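Local coordinates for protein pyridoxamine 5-phosphate-dependent dehydrase (Escherichia coli, PDB 3B8X) that catalyses removal of the C3'-hydroxyl group from GDP-4-keto-6-deoxy-D-mannose by combined transamination and deoxygenation, a step in making the O-antigen sugar L-colitose, at residues 61-65 and 181-185; 133-139 and 159-165; 36-40 and 51-55; 76-80 and 100-104. The protein carries 1 engineered substitution. One frame throughout, in Å; residues are numbered along the deposited sequence.

Contact 1. Residues 61-65 and 181-185; sequences ANLLM and MGTFS. With G4M ([(2R,3S,4R,5R)-5-(2-amino-6-oxo-1,6-dihydro-9H-purin-9-yl)-3,4-dihydroxytetrahydrofuran-2-yl]methyl (2R,3S,4S,5S,6R)-3,4-dihydroxy-5-[({3-hydroxy-2-methyl-5-[(phosphonooxy)methyl]pyridin-4-yl}methyl)amino]-6-methyltetrahydro-2H-pyran-2-yl dihydrogen diphosphate), chain O.
With chi1 at 58°, T183 holds OG1 between its own N and carbonyl carbon, while N62, at chi1 -83°, turns its amide away from its carbonyl carbon; the two settings bring hydroxyl and amide together between helix 58-68 and strand 181-185. These side chains cross at roughly a right angle. T183 OG1 donates to N62 OD1 over 2.6 Å, and the angle of 154° at the oxygen, with the donor tilted modestly from the carbonyl plane, indicates a well-directed bond. The other branch of T183 is apolar: CG2 lies 3.8 Å from A61 CB and 3.9 Å from M65 SD.

The two methionines extend this packing by sliding past each other in opposite directions. M65 SD comes within 3.6 Å of M181 CB, and M181 SD sits equally far, 3.6 Å, from M65 CG. Each chain bends at its last torsion. M181 CE thereby comes 3.2 Å from M65 O, a buried carbonyl oxygen with no polar partner in the model.

At the far end of the strand, S185 OG donates to phosphate oxygen OP2 of the bound cofactor-sugar adduct over 2.7 Å and also pairs with F187 N. The N62 amide is engaged at both ends: OD1 accepts the hydrogen bond from T183 OG1, and ND2 donates to T92 O and D161 OD2. T183 therefore probably acts as a second-shell residue, fixing the rotation of an amide that in turn helps position D161, the carboxylate at the pyridine nitrogen.

Contact 2. Residues 133-139 and 159-165; sequences LTVNLLG and LEDNCES. With G4M ([(2R,3S,4R,5R)-5-(2-amino-6-oxo-1,6-dihydro-9H-purin-9-yl)-3,4-dihydroxytetrahydrofuran-2-yl]methyl (2R,3S,4S,5S,6R)-3,4-dihydroxy-5-[({3-hydroxy-2-methyl-5-[(phosphonooxy)methyl]pyridin-4-yl}methyl)amino]-6-methyltetrahydro-2H-pyran-2-yl dihydrogen diphosphate), chain O.
The amide of N136 stands nearly perpendicular to two flat partners, the E160 carboxylate (planes 80° apart) and the N162 amide (83°), at the C-terminal ends of the two parallel strands of a beta-alpha-beta unit. Its ND2 donates to E160 OE1 over 2.9 Å, nearly within its own amide plane and onto the anti lone pair; it also donates to N162 OD1, but from above that carbonyl plane. N142 holds N136 OD1, and the backbone N of G176 also binds E160 OE1.

The pyridine of the adduct is the other flat group here. C163 CB lies over one ring face, D161 OD2 meets the ring nitrogen N1L at 2.7 Å in the ring plane, and E164 OE2 accepts from O3L. That last bond is so short that its exact length is doubtful. D161 OD2 also pairs with T93 OG1, while D161 OD1 accepts from C163 N in an Asx turn. E164 OE1 uses its anti lone pair to take L138 N at 2.9 Å.

Upstream, strands 129-135 and 157-161 run parallel. L159 O accepts T134 N and T134 OG1, each at 3.0 Å, from opposite faces of its carbonyl plane, and D161 N returns a bond to T134 O. Where the strands part, one water bridges them, donating to N136 O (2.9 Å) and D161 O (3.0 Å) and accepting from E164 N at 2.8 Å.

Contact 3. Residues 36-40 and 51-55; sequences VKQYE and YAVMV
Hydrogen bonding between helix 34-47 and strand 51-55 centres on the E40 carboxylate. M54 N donates to E40 OE2 over 2.9 Å with an N-H...O angle of 160°, arriving on the anti side and 27° out of the carboxylate plane. The E40 chain, extended beyond CG, runs obliquely along the strand from A52 O to the amide of M54. R215 NH1 forms a salt bridge with the same OE2 and also bonds to M54 O, a second grip that probably stabilises the buried negative charge. A water adds an indirect link, donating to E40 OE1 at 2.7 Å and to A52 O at 3.1 Å.

The sulfur-aromatic interaction comes next. M54 runs fully extended across Y39, the two side chains meeting at about a right angle. Its SD sits 4.4 Å from the ring centroid and 49° off the ring normal, an oblique Met-aromatic contact whose closest approach is 3.6 Å to Y39 CD2.

Van der Waals packing completes the interface. V36 CG1 touches M54 CB at 4.0 Å, and A52 CB abuts the backbone oxygen E40 O at 3.3 Å.

The strand is an outermost one of the eight-stranded sheet, bonded along one edge to strand 198-202. A52 and M54 face the helix, whereas V53 points to helix 205-214 and V55 to helix 58-68. Y39 in turn packs on I262 and L265 of helix 255-286.

Contact 4. Residues 76-80 and 100-104; sequences RLKKG and YGLRV
L102 reaches across to L77 just after a Schellman motif, with G101 as its C-prime residue, ends helix 91-99 ahead of strand 103-107. Traced outward, CB and CG of L102 form a stem: a chi1 of -63° lays CG beside the backbone N, and the branch then divides toward the 76-80 loop. CD1 meets L77 CD1 at 3.9 Å, the two leucines crossing at about a right angle. On the other branch, L102 CD2 sits 3.6 Å from the backbone oxygen K78 O. L102 CD2 is also 4.1 Å from that same L77 CD1. F70 packs on both leucines, and I66 of helix 58-68 on L102, so the leucines join the loop to the start of strand 103-107.

The polar fastening is made by backbone atoms. G80 N donates to G101 O over 2.7 Å, and an N-H...O angle of 172° shows that the bond is almost straight. K79 CA adds a CA-H...O contact to the same oxygen. Both glycines have positive phi; at G101, phi of 58° belongs to the helix-ending turn that presents this carbonyl to the loop.

K78 and K79 are exposed to solvent, and the amino group of K78 forms a salt bridge with D81. R103 carries its guanidinium away to a salt bridge with D351, but the base of its side chain stays in the contact: R103 CB lies 3.4 Å from G80 O.

In the fold
All four contacts reach the same eight-stranded mixed sheet, the core of the aminotransferase-type fold. Along the chain contact 3 closes first; contact 1 then spans a long loop within which contact 4 and, later, contact 2 are nested. Contacts 1 and 2, about 10 Å apart between centres, meet through neighbouring strands 181-185 and 157-161, and both touch the bound adduct, so together they supply part of the pocket for its phosphate and pyridine. Contact 3, its centre about 12 Å from that of contact 1, joins it through V55 against A61 and L64. Contact 4 is peripheral: it touches contact 1 through Y100 against L63 and lies about 27 Å from contact 3, centre to centre.

Contact 1. Residues 61-65 and 181-185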
# COMPACT_ATOMS: atom_id res chain seq x y z
N ALA B 61 1.77 -5.07 -5.54
CA ALA B 61 1.98 -6.50 -5.86
C ALA B 61 3.49 -6.80 -6.02
O ALA B 61 4.05 -7.78 -5.48
CB ALA B 61 1.17 -6.88 -7.15
N ASN B 62 4.19 -5.88 -6.65
CA ASN B 62 5.63 -6.01 -6.79
C ASN B 62 6.27 -5.92 -5.40
O ASN B 62 7.26 -6.61 -5.14
CB ASN B 62 6.18 -4.85 -7.63
CG ASN B 62 6.07 -5.06 -9.10
OD1 ASN B 62 5.75 -6.16 -9.56
ND2 ASN B 62 6.34 -4.01 -9.88
N LEU B 63 5.74 -5.05 -4.53
CA LEU B 63 6.34 -4.93 -3.21
C LEU B 63 6.30 -6.27 -2.48
O LEU B 63 7.31 -6.76 -1.96
CB LEU B 63 5.68 -3.83 -2.38
CG LEU B 63 6.19 -3.55 -0.97
CD1 LEU B 63 7.54 -2.90 -0.91
CD2 LEU B 63 5.14 -2.68 -0.32
N LEU B 64 5.12 -6.89 -2.49
CA LEU B 64 4.97 -8.22 -1.86
C LEU B 64 5.76 -9.30 -2.56
O LEU B 64 6.18 -10.26 -1.89
CB LEU B 64 3.49 -8.63 -1.76
CG LEU B 64 2.55 -7.80 -0.84
CD1 LEU B 64 1.33 -8.54 -0.30
CD2 LEU B 64 3.26 -7.15 0.31
N MET B 65 5.88 -9.22 -3.88
CA MET B 65 6.65 -10.24 -4.62
C MET B 65 8.06 -10.31 -4.08
O MET B 65 8.56 -11.38 -3.73
CB MET B 65 6.64 -9.98 -6.12
CG MET B 65 7.45 -10.96 -6.83
SD MET B 65 7.24 -10.80 -8.62
CE MET B 65 7.86 -9.13 -9.01
N MET B 181 7.06 -16.05 -9.42
CA MET B 181 5.94 -15.11 -9.18
C MET B 181 5.74 -14.23 -10.39
O MET B 181 6.70 -13.94 -11.12
CB MET B 181 6.20 -14.20 -7.97
CG MET B 181 5.70 -14.85 -6.67
SD MET B 181 6.09 -13.91 -5.20
CE MET B 181 7.81 -14.21 -5.06
N GLY B 182 4.52 -13.72 -10.52
CA GLY B 182 4.18 -12.81 -11.57
C GLY B 182 3.22 -11.75 -11.06
O GLY B 182 2.23 -12.05 -10.41
N THR B 183 3.47 -10.50 -11.44
CA THR B 183 2.57 -9.43 -10.97
C THR B 183 1.69 -8.86 -12.07
O THR B 183 2.10 -8.81 -13.22
CB THR B 183 3.34 -8.30 -10.24
OG1 THR B 183 4.35 -7.73 -11.11
CG2 THR B 183 3.97 -8.79 -8.92
N PHE B 184 0.48 -8.44 -11.70
CA PHE B 184 -0.42 -7.78 -12.64
C PHE B 184 -0.99 -6.52 -12.01
O PHE B 184 -0.95 -6.34 -10.78
CB PHE B 184 -1.60 -8.67 -13.05
CG PHE B 184 -1.21 -9.95 -13.68
CD1 PHE B 184 -0.56 -10.91 -12.93
CD2 PHE B 184 -1.61 -10.25 -14.97
CE1 PHE B 184 -0.25 -12.14 -13.47
CE2 PHE B 184 -1.32 -11.53 -15.52
CZ PHE B 184 -0.61 -12.46 -14.77
N SER B 185 -1.48 -5.62 -12.85
CA SER B 185 -2.12 -4.39 -12.37
C SER B 185 -3.50 -4.31 -12.98
O SER B 185 -3.72 -4.74 -14.12
CB SER B 185 -1.34 -3.14 -12.80
OG SER B 185 -2.15 -1.94 -12.71
OP3 G4M O . -0.17 1.45 -11.43
PL G4M O . 0.06 0.14 -10.57
OP1 G4M O . 0.58 0.45 -9.07
OP2 G4M O . -1.32 -0.68 -10.50
OP4 G4M O . 1.09 -0.84 -11.37
C5B G4M O . 2.38 -0.32 -11.21
C5L G4M O . 3.20 -0.83 -12.34
C6L G4M O . 4.13 -1.83 -12.10
N1L G4M O . 4.90 -2.25 -13.07
C2L G4M O . 4.85 -1.77 -14.30
C2A G4M O . 5.81 -2.26 -15.35
C3L G4M O . 3.93 -0.78 -14.65
O3L G4M O . 3.98 -0.28 -15.90
C4L G4M O . 3.04 -0.31 -13.63
C4A G4M O . 2.09 0.69 -13.88
N4A G4M O . 2.07 1.27 -15.05
C4G G4M O . 1.04 2.21 -15.32
C5G G4M O . 1.52 3.30 -16.25
C6G G4M O . 2.21 2.71 -17.48
O5G G4M O . 0.29 3.87 -16.68
C3G G4M O . 0.53 2.89 -14.05
O3G G4M O . -0.73 2.32 -13.73
C2G G4M O . 0.32 4.41 -14.31
O2G G4M O . -0.48 5.02 -13.31
C1G G4M O . -0.34 4.63 -15.65
O1G G4M O . -0.05 5.97 -16.01
P2 G4M O . -1.17 6.84 -16.75
O3P G4M O . -1.80 5.99 -17.97
O4P G4M O . -0.43 8.10 -17.43
OPP G4M O . -2.21 7.17 -15.56
P G4M O . -3.30 8.28 -15.96
O1P G4M O . -2.81 9.70 -16.54
O2P G4M O . -3.99 8.49 -14.54
O5' G4M O . -4.47 7.59 -16.77
C5' G4M O . -4.23 7.66 -18.16
C4' G4M O . -5.48 8.21 -18.81
O4' G4M O . -6.66 7.62 -18.19
C3' G4M O . -5.58 9.74 -18.55
O3' G4M O . -6.24 10.29 -19.68
C2' G4M O . -6.45 9.82 -17.28
O2' G4M O . -7.18 11.06 -17.31
C1' G4M O . -7.41 8.67 -17.54
N9 G4M O . -8.00 8.17 -16.29
C8 G4M O . -7.33 7.55 -15.28
N7 G4M O . -8.21 7.21 -14.36
C4 G4M O . -9.34 8.19 -15.99
C5 G4M O . -9.48 7.57 -14.73
C6 G4M O . -10.80 7.44 -14.16
O6 G4M O . -11.02 6.90 -13.08
N3 G4M O . -10.42 8.66 -16.63
C2 G4M O . -11.62 8.55 -16.08
N1 G4M O . -11.83 7.95 -14.87
N2 G4M O . -12.69 9.06 -16.74

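Contact 2. Residues 133-139 and 159-165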
# COMPACT_ATOMS: atom_id res chain seq x y z
N LEU B 133 14.55 -10.18 -12.54
CA LEU B 133 13.21 -9.59 -12.53
C LEU B 133 12.91 -9.08 -13.96
O LEU B 133 13.30 -7.99 -14.37
CB LEU B 133 13.11 -8.45 -11.52
CG LEU B 133 11.79 -7.67 -11.58
CD1 LEU B 133 10.60 -8.63 -11.44
CD2 LEU B 133 11.73 -6.58 -10.55
N THR B 134 12.26 -9.93 -14.74
CA THR B 134 11.91 -9.64 -16.11
C THR B 134 10.70 -8.73 -16.05
O THR B 134 10.00 -8.68 -15.04
CB THR B 134 11.55 -10.93 -16.95
OG1 THR B 134 10.38 -11.64 -16.46
CG2 THR B 134 12.76 -11.88 -16.99
N VAL B 135 10.51 -7.96 -17.11
CA VAL B 135 9.36 -7.07 -17.20
C VAL B 135 8.89 -7.18 -18.65
O VAL B 135 9.69 -6.99 -19.55
CB VAL B 135 9.78 -5.60 -16.97
CG1 VAL B 135 8.59 -4.65 -17.23
CG2 VAL B 135 10.36 -5.41 -15.57
N ASN B 136 7.63 -7.56 -18.85
CA ASN B 136 7.06 -7.70 -20.21
C ASN B 136 6.51 -6.34 -20.59
O ASN B 136 5.43 -5.93 -20.14
CB ASN B 136 5.97 -8.79 -20.25
CG ASN B 136 6.51 -10.14 -19.82
OD1 ASN B 136 7.53 -10.61 -20.37
ND2 ASN B 136 5.91 -10.70 -18.76
N LEU B 137 7.30 -5.60 -21.37
CA LEU B 137 6.96 -4.23 -21.69
C LEU B 137 5.87 -4.00 -22.71
O LEU B 137 5.89 -4.54 -23.82
CB LEU B 137 8.22 -3.40 -22.01
CG LEU B 137 8.16 -1.94 -21.51
CD1 LEU B 137 8.50 -1.86 -20.01
CD2 LEU B 137 9.13 -1.06 -22.30
N LEU B 138 4.95 -3.14 -22.31
CA LEU B 138 3.90 -2.65 -23.18
C LEU B 138 3.05 -3.74 -23.78
O LEU B 138 2.44 -3.55 -24.83
CB LEU B 138 4.51 -1.83 -24.31
CG LEU B 138 4.04 -0.39 -24.38
CD1 LEU B 138 4.21 0.28 -23.02
CD2 LEU B 138 4.80 0.34 -25.49
N GLY B 139 3.04 -4.91 -23.16
CA GLY B 139 2.20 -5.94 -23.74
C GLY B 139 3.06 -7.07 -24.30
O GLY B 139 2.57 -8.18 -24.56
N LEU B 159 11.46 -13.81 -11.87
CA LEU B 159 10.22 -13.11 -11.46
C LEU B 159 9.73 -12.39 -12.68
O LEU B 159 10.54 -12.05 -13.49
CB LEU B 159 10.57 -12.05 -10.45
CG LEU B 159 11.11 -12.76 -9.20
CD1 LEU B 159 11.68 -11.74 -8.22
CD2 LEU B 159 10.03 -13.65 -8.59
N GLU B 160 8.44 -12.08 -12.79
CA GLU B 160 7.99 -11.28 -13.93
C GLU B 160 7.18 -10.15 -13.35
O GLU B 160 6.39 -10.36 -12.43
CB GLU B 160 6.97 -12.04 -14.77
CG GLU B 160 7.54 -13.00 -15.79
CD GLU B 160 6.45 -13.81 -16.47
OE1 GLU B 160 5.87 -13.35 -17.48
OE2 GLU B 160 6.10 -14.89 -15.95
N ASP B 161 7.38 -8.95 -13.86
CA ASP B 161 6.53 -7.84 -13.49
C ASP B 161 5.64 -7.84 -14.75
O ASP B 161 6.13 -7.53 -15.83
CB ASP B 161 7.32 -6.52 -13.35
CG ASP B 161 6.38 -5.28 -13.27
OD1 ASP B 161 5.22 -5.46 -13.70
OD2 ASP B 161 6.79 -4.18 -12.78
N ASN B 162 4.41 -8.33 -14.63
CA ASN B 162 3.49 -8.38 -15.75
C ASN B 162 2.36 -7.33 -15.70
O ASN B 162 1.32 -7.50 -16.32
CB ASN B 162 2.83 -9.74 -15.90
CG ASN B 162 2.42 -10.04 -17.38
OD1 ASN B 162 3.17 -9.75 -18.32
ND2 ASN B 162 1.24 -10.61 -17.57
N CYS B 163 2.66 -6.19 -15.12
CA CYS B 163 1.67 -5.15 -15.01
C CYS B 163 1.29 -4.47 -16.32
O CYS B 163 0.25 -3.80 -16.35
CB CYS B 163 2.14 -4.14 -13.93
SG CYS B 163 2.13 -4.82 -12.24
N GLU B 164 2.07 -4.63 -17.39
CA GLU B 164 1.72 -3.98 -18.65
C GLU B 164 1.31 -5.00 -19.67
O GLU B 164 0.92 -4.63 -20.77
CB GLU B 164 2.87 -3.14 -19.24
CG GLU B 164 3.40 -2.11 -18.24
CD GLU B 164 4.57 -1.30 -18.74
OE1 GLU B 164 4.97 -1.46 -19.92
OE2 GLU B 164 5.13 -0.51 -17.94
N SER B 165 1.43 -6.28 -19.33
CA SER B 165 1.13 -7.31 -20.31
C SER B 165 0.12 -8.38 -19.93
O SER B 165 0.27 -9.53 -20.32
CB SER B 165 2.41 -7.94 -20.89
OG SER B 165 3.36 -6.92 -21.17
OP3 G4M O . -0.17 1.45 -11.43
PL G4M O . 0.06 0.14 -10.57
OP1 G4M O . 0.58 0.45 -9.07
OP2 G4M O . -1.32 -0.68 -10.50
OP4 G4M O . 1.09 -0.84 -11.37
C5B G4M O . 2.38 -0.32 -11.21
C5L G4M O . 3.20 -0.83 -12.34
C6L G4M O . 4.13 -1.83 -12.10
N1L G4M O . 4.90 -2.25 -13.07
C2L G4M O . 4.85 -1.77 -14.30
C2A G4M O . 5.81 -2.26 -15.35
C3L G4M O . 3.93 -0.78 -14.65
O3L G4M O . 3.98 -0.28 -15.90
C4L G4M O . 3.04 -0.31 -13.63
C4A G4M O . 2.09 0.69 -13.88
N4A G4M O . 2.07 1.27 -15.05
C4G G4M O . 1.04 2.21 -15.32
C5G G4M O . 1.52 3.30 -16.25
C6G G4M O . 2.21 2.71 -17.48
O5G G4M O . 0.29 3.87 -16.68
C3G G4M O . 0.53 2.89 -14.05
O3G G4M O . -0.73 2.32 -13.73
C2G G4M O . 0.32 4.41 -14.31
O2G G4M O . -0.48 5.02 -13.31
C1G G4M O . -0.34 4.63 -15.65
O1G G4M O . -0.05 5.97 -16.01
P2 G4M O . -1.17 6.84 -16.75
O3P G4M O . -1.80 5.99 -17.97
O4P G4M O . -0.43 8.10 -17.43
OPP G4M O . -2.21 7.17 -15.56
P G4M O . -3.30 8.28 -15.96
O1P G4M O . -2.81 9.70 -16.54
O2P G4M O . -3.99 8.49 -14.54
O5' G4M O . -4.47 7.59 -16.77
C5' G4M O . -4.23 7.66 -18.16
C4' G4M O . -5.48 8.21 -18.81
O4' G4M O . -6.66 7.62 -18.19
C3' G4M O . -5.58 9.74 -18.55
O3' G4M O . -6.24 10.29 -19.68
C2' G4M O . -6.45 9.82 -17.28
O2' G4M O . -7.18 11.06 -17.31
C1' G4M O . -7.41 8.67 -17.54
N9 G4M O . -8.00 8.17 -16.29
C8 G4M O . -7.33 7.55 -15.28
N7 G4M O . -8.21 7.21 -14.36
C4 G4M O . -9.34 8.19 -15.99
C5 G4M O . -9.48 7.57 -14.73
C6 G4M O . -10.80 7.44 -14.16
O6 G4M O . -11.02 6.90 -13.08
N3 G4M O . -10.42 8.66 -16.63
C2 G4M O . -11.62 8.55 -16.08
N1 G4M O . -11.83 7.95 -14.87
N2 G4M O . -12.69 9.06 -16.74
O HOH W 1 4.74 -5.34 -17.38

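Contact 3. Residues 36-40 and 51-55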
# COMPACT_ATOMS: atom_id res chain seq x y z
N VAL B 36 -13.34 -10.82 -3.42
CA VAL B 36 -11.91 -10.86 -3.70
C VAL B 36 -11.47 -12.32 -3.83
O VAL B 36 -10.70 -12.68 -4.70
CB VAL B 36 -11.08 -10.19 -2.55
CG1 VAL B 36 -9.59 -10.56 -2.69
CG2 VAL B 36 -11.32 -8.69 -2.55
N LYS B 37 -11.96 -13.15 -2.92
CA LYS B 37 -11.62 -14.55 -2.93
C LYS B 37 -12.02 -15.16 -4.26
O LYS B 37 -11.24 -15.89 -4.88
CB LYS B 37 -12.32 -15.28 -1.77
CG LYS B 37 -11.77 -14.98 -0.39
CD LYS B 37 -11.58 -16.27 0.41
CE LYS B 37 -12.79 -16.61 1.26
NZ LYS B 37 -13.79 -17.48 0.56
N GLN B 38 -13.25 -14.90 -4.68
CA GLN B 38 -13.78 -15.42 -5.92
C GLN B 38 -12.92 -14.93 -7.09
O GLN B 38 -12.55 -15.67 -8.02
CB GLN B 38 -15.17 -14.83 -6.08
CG GLN B 38 -16.10 -15.55 -7.02
CD GLN B 38 -17.51 -15.00 -6.92
OE1 GLN B 38 -18.08 -14.52 -7.92
NE2 GLN B 38 -18.07 -15.01 -5.70
N TYR B 39 -12.67 -13.63 -7.09
CA TYR B 39 -11.83 -13.06 -8.14
C TYR B 39 -10.45 -13.77 -8.22
O TYR B 39 -9.91 -14.03 -9.30
CB TYR B 39 -11.57 -11.61 -7.76
CG TYR B 39 -10.65 -10.90 -8.71
CD1 TYR B 39 -11.06 -10.56 -9.98
CD2 TYR B 39 -9.38 -10.53 -8.31
CE1 TYR B 39 -10.21 -9.87 -10.86
CE2 TYR B 39 -8.54 -9.84 -9.17
CZ TYR B 39 -8.96 -9.48 -10.43
OH TYR B 39 -8.10 -8.77 -11.24
N GLU B 40 -9.86 -14.07 -7.08
CA GLU B 40 -8.53 -14.69 -7.09
C GLU B 40 -8.65 -16.07 -7.74
O GLU B 40 -7.78 -16.51 -8.50
CB GLU B 40 -7.97 -14.77 -5.67
CG GLU B 40 -7.57 -13.36 -5.11
CD GLU B 40 -7.32 -13.33 -3.58
OE1 GLU B 40 -7.71 -14.29 -2.89
OE2 GLU B 40 -6.70 -12.38 -3.02
N TYR B 51 -2.18 -20.30 -7.85
CA TYR B 51 -2.70 -19.35 -6.90
C TYR B 51 -2.69 -17.94 -7.40
O TYR B 51 -1.85 -17.57 -8.22
CB TYR B 51 -1.78 -19.36 -5.69
CG TYR B 51 -1.59 -20.70 -5.10
CD1 TYR B 51 -0.40 -21.39 -5.25
CD2 TYR B 51 -2.59 -21.26 -4.31
CE1 TYR B 51 -0.23 -22.63 -4.69
CE2 TYR B 51 -2.41 -22.47 -3.70
CZ TYR B 51 -1.23 -23.15 -3.91
OH TYR B 51 -1.06 -24.36 -3.30
N ALA B 52 -3.53 -17.13 -6.78
CA ALA B 52 -3.59 -15.70 -7.07
C ALA B 52 -3.88 -14.94 -5.77
O ALA B 52 -4.68 -15.42 -4.93
CB ALA B 52 -4.68 -15.41 -8.11
N VAL B 53 -3.18 -13.82 -5.56
CA VAL B 53 -3.39 -12.97 -4.37
C VAL B 53 -3.61 -11.55 -4.85
O VAL B 53 -2.67 -10.94 -5.32
CB VAL B 53 -2.24 -12.91 -3.37
CG1 VAL B 53 -2.63 -11.97 -2.23
CG2 VAL B 53 -1.90 -14.29 -2.76
N MET B 54 -4.82 -11.04 -4.70
CA MET B 54 -5.15 -9.66 -5.08
C MET B 54 -4.71 -8.64 -4.04
O MET B 54 -4.84 -8.88 -2.85
CB MET B 54 -6.63 -9.49 -5.23
CG MET B 54 -7.00 -8.14 -5.92
SD MET B 54 -8.80 -7.91 -5.95
CE MET B 54 -9.06 -6.57 -7.14
N VAL B 55 -4.16 -7.53 -4.50
CA VAL B 55 -3.64 -6.51 -3.60
C VAL B 55 -4.06 -5.15 -4.08
O VAL B 55 -4.71 -4.99 -5.11
CB VAL B 55 -2.09 -6.55 -3.44
CG1 VAL B 55 -1.69 -7.80 -2.62
CG2 VAL B 55 -1.41 -6.58 -4.77
O HOH W 2 -6.64 -16.73 -2.99

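Contact 4. Residues 76-80 and 100-104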
# COMPACT_ATOMS: atom_id res chain seq x y z
N ARG B 76 14.86 -17.08 0.39
CA ARG B 76 15.34 -17.10 -0.98
C ARG B 76 16.18 -15.92 -1.42
O ARG B 76 16.85 -16.02 -2.45
CB ARG B 76 14.21 -17.39 -1.93
CG ARG B 76 13.86 -18.87 -1.99
CD ARG B 76 12.39 -19.10 -1.78
NE ARG B 76 11.91 -20.04 -2.78
CZ ARG B 76 10.87 -20.87 -2.64
NH1 ARG B 76 10.14 -20.89 -1.52
NH2 ARG B 76 10.56 -21.67 -3.64
N LEU B 77 16.18 -14.83 -0.65
CA LEU B 77 17.02 -13.65 -0.92
C LEU B 77 17.37 -13.09 0.43
O LEU B 77 16.66 -13.36 1.40
CB LEU B 77 16.31 -12.55 -1.75
CG LEU B 77 15.95 -12.77 -3.24
CD1 LEU B 77 15.20 -11.55 -3.79
CD2 LEU B 77 17.18 -13.04 -4.10
N LYS B 78 18.45 -12.30 0.46
CA LYS B 78 18.95 -11.61 1.65
C LYS B 78 19.56 -10.29 1.18
O LYS B 78 19.82 -10.12 -0.00
CB LYS B 78 19.98 -12.45 2.37
CG LYS B 78 21.30 -12.43 1.69
CD LYS B 78 22.22 -13.44 2.36
CE LYS B 78 23.57 -13.46 1.67
NZ LYS B 78 23.60 -14.29 0.42
N LYS B 79 19.80 -9.37 2.11
CA LYS B 79 20.33 -8.05 1.75
C LYS B 79 21.60 -8.24 0.95
O LYS B 79 22.35 -9.18 1.23
CB LYS B 79 20.65 -7.23 3.01
CG LYS B 79 19.45 -6.49 3.61
CD LYS B 79 19.87 -5.23 4.35
CE LYS B 79 19.22 -5.17 5.72
NZ LYS B 79 19.82 -4.10 6.59
N GLY B 80 21.85 -7.35 -0.02
CA GLY B 80 23.03 -7.37 -0.88
C GLY B 80 22.96 -8.41 -2.00
O GLY B 80 23.84 -8.46 -2.85
N TYR B 100 14.28 -3.49 -0.13
CA TYR B 100 14.73 -4.72 0.52
C TYR B 100 16.24 -4.90 0.51
O TYR B 100 16.73 -6.00 0.77
CB TYR B 100 14.01 -5.95 -0.00
CG TYR B 100 12.62 -5.97 0.62
CD1 TYR B 100 11.63 -5.08 0.19
CD2 TYR B 100 12.36 -6.78 1.73
CE1 TYR B 100 10.39 -5.02 0.83
CE2 TYR B 100 11.16 -6.69 2.39
CZ TYR B 100 10.19 -5.82 1.95
OH TYR B 100 8.97 -5.86 2.59
N GLY B 101 16.93 -3.80 0.23
CA GLY B 101 18.40 -3.75 0.22
C GLY B 101 19.11 -4.71 -0.73
O GLY B 101 20.18 -5.21 -0.42
N LEU B 102 18.54 -4.94 -1.91
CA LEU B 102 19.18 -5.80 -2.88
C LEU B 102 20.22 -5.07 -3.75
O LEU B 102 20.22 -3.84 -3.86
CB LEU B 102 18.14 -6.49 -3.74
CG LEU B 102 17.19 -7.43 -3.01
CD1 LEU B 102 15.99 -7.70 -4.00
CD2 LEU B 102 17.92 -8.71 -2.67
N ARG B 103 21.15 -5.81 -4.34
CA ARG B 103 22.12 -5.18 -5.22
C ARG B 103 21.47 -5.28 -6.60
O ARG B 103 21.27 -6.39 -7.08
CB ARG B 103 23.43 -5.99 -5.20
CG ARG B 103 24.53 -5.50 -6.15
CD ARG B 103 24.73 -3.99 -6.03
NE ARG B 103 25.95 -3.49 -6.67
CZ ARG B 103 27.16 -3.97 -6.42
NH1 ARG B 103 27.32 -4.97 -5.56
NH2 ARG B 103 28.22 -3.44 -7.03
N VAL B 104 21.10 -4.15 -7.19
CA VAL B 104 20.44 -4.16 -8.49
C VAL B 104 21.44 -4.06 -9.63
O VAL B 104 22.26 -3.14 -9.61
CB VAL B 104 19.45 -2.96 -8.61
CG1 VAL B 104 18.68 -3.00 -9.96
CG2 VAL B 104 18.45 -2.97 -7.42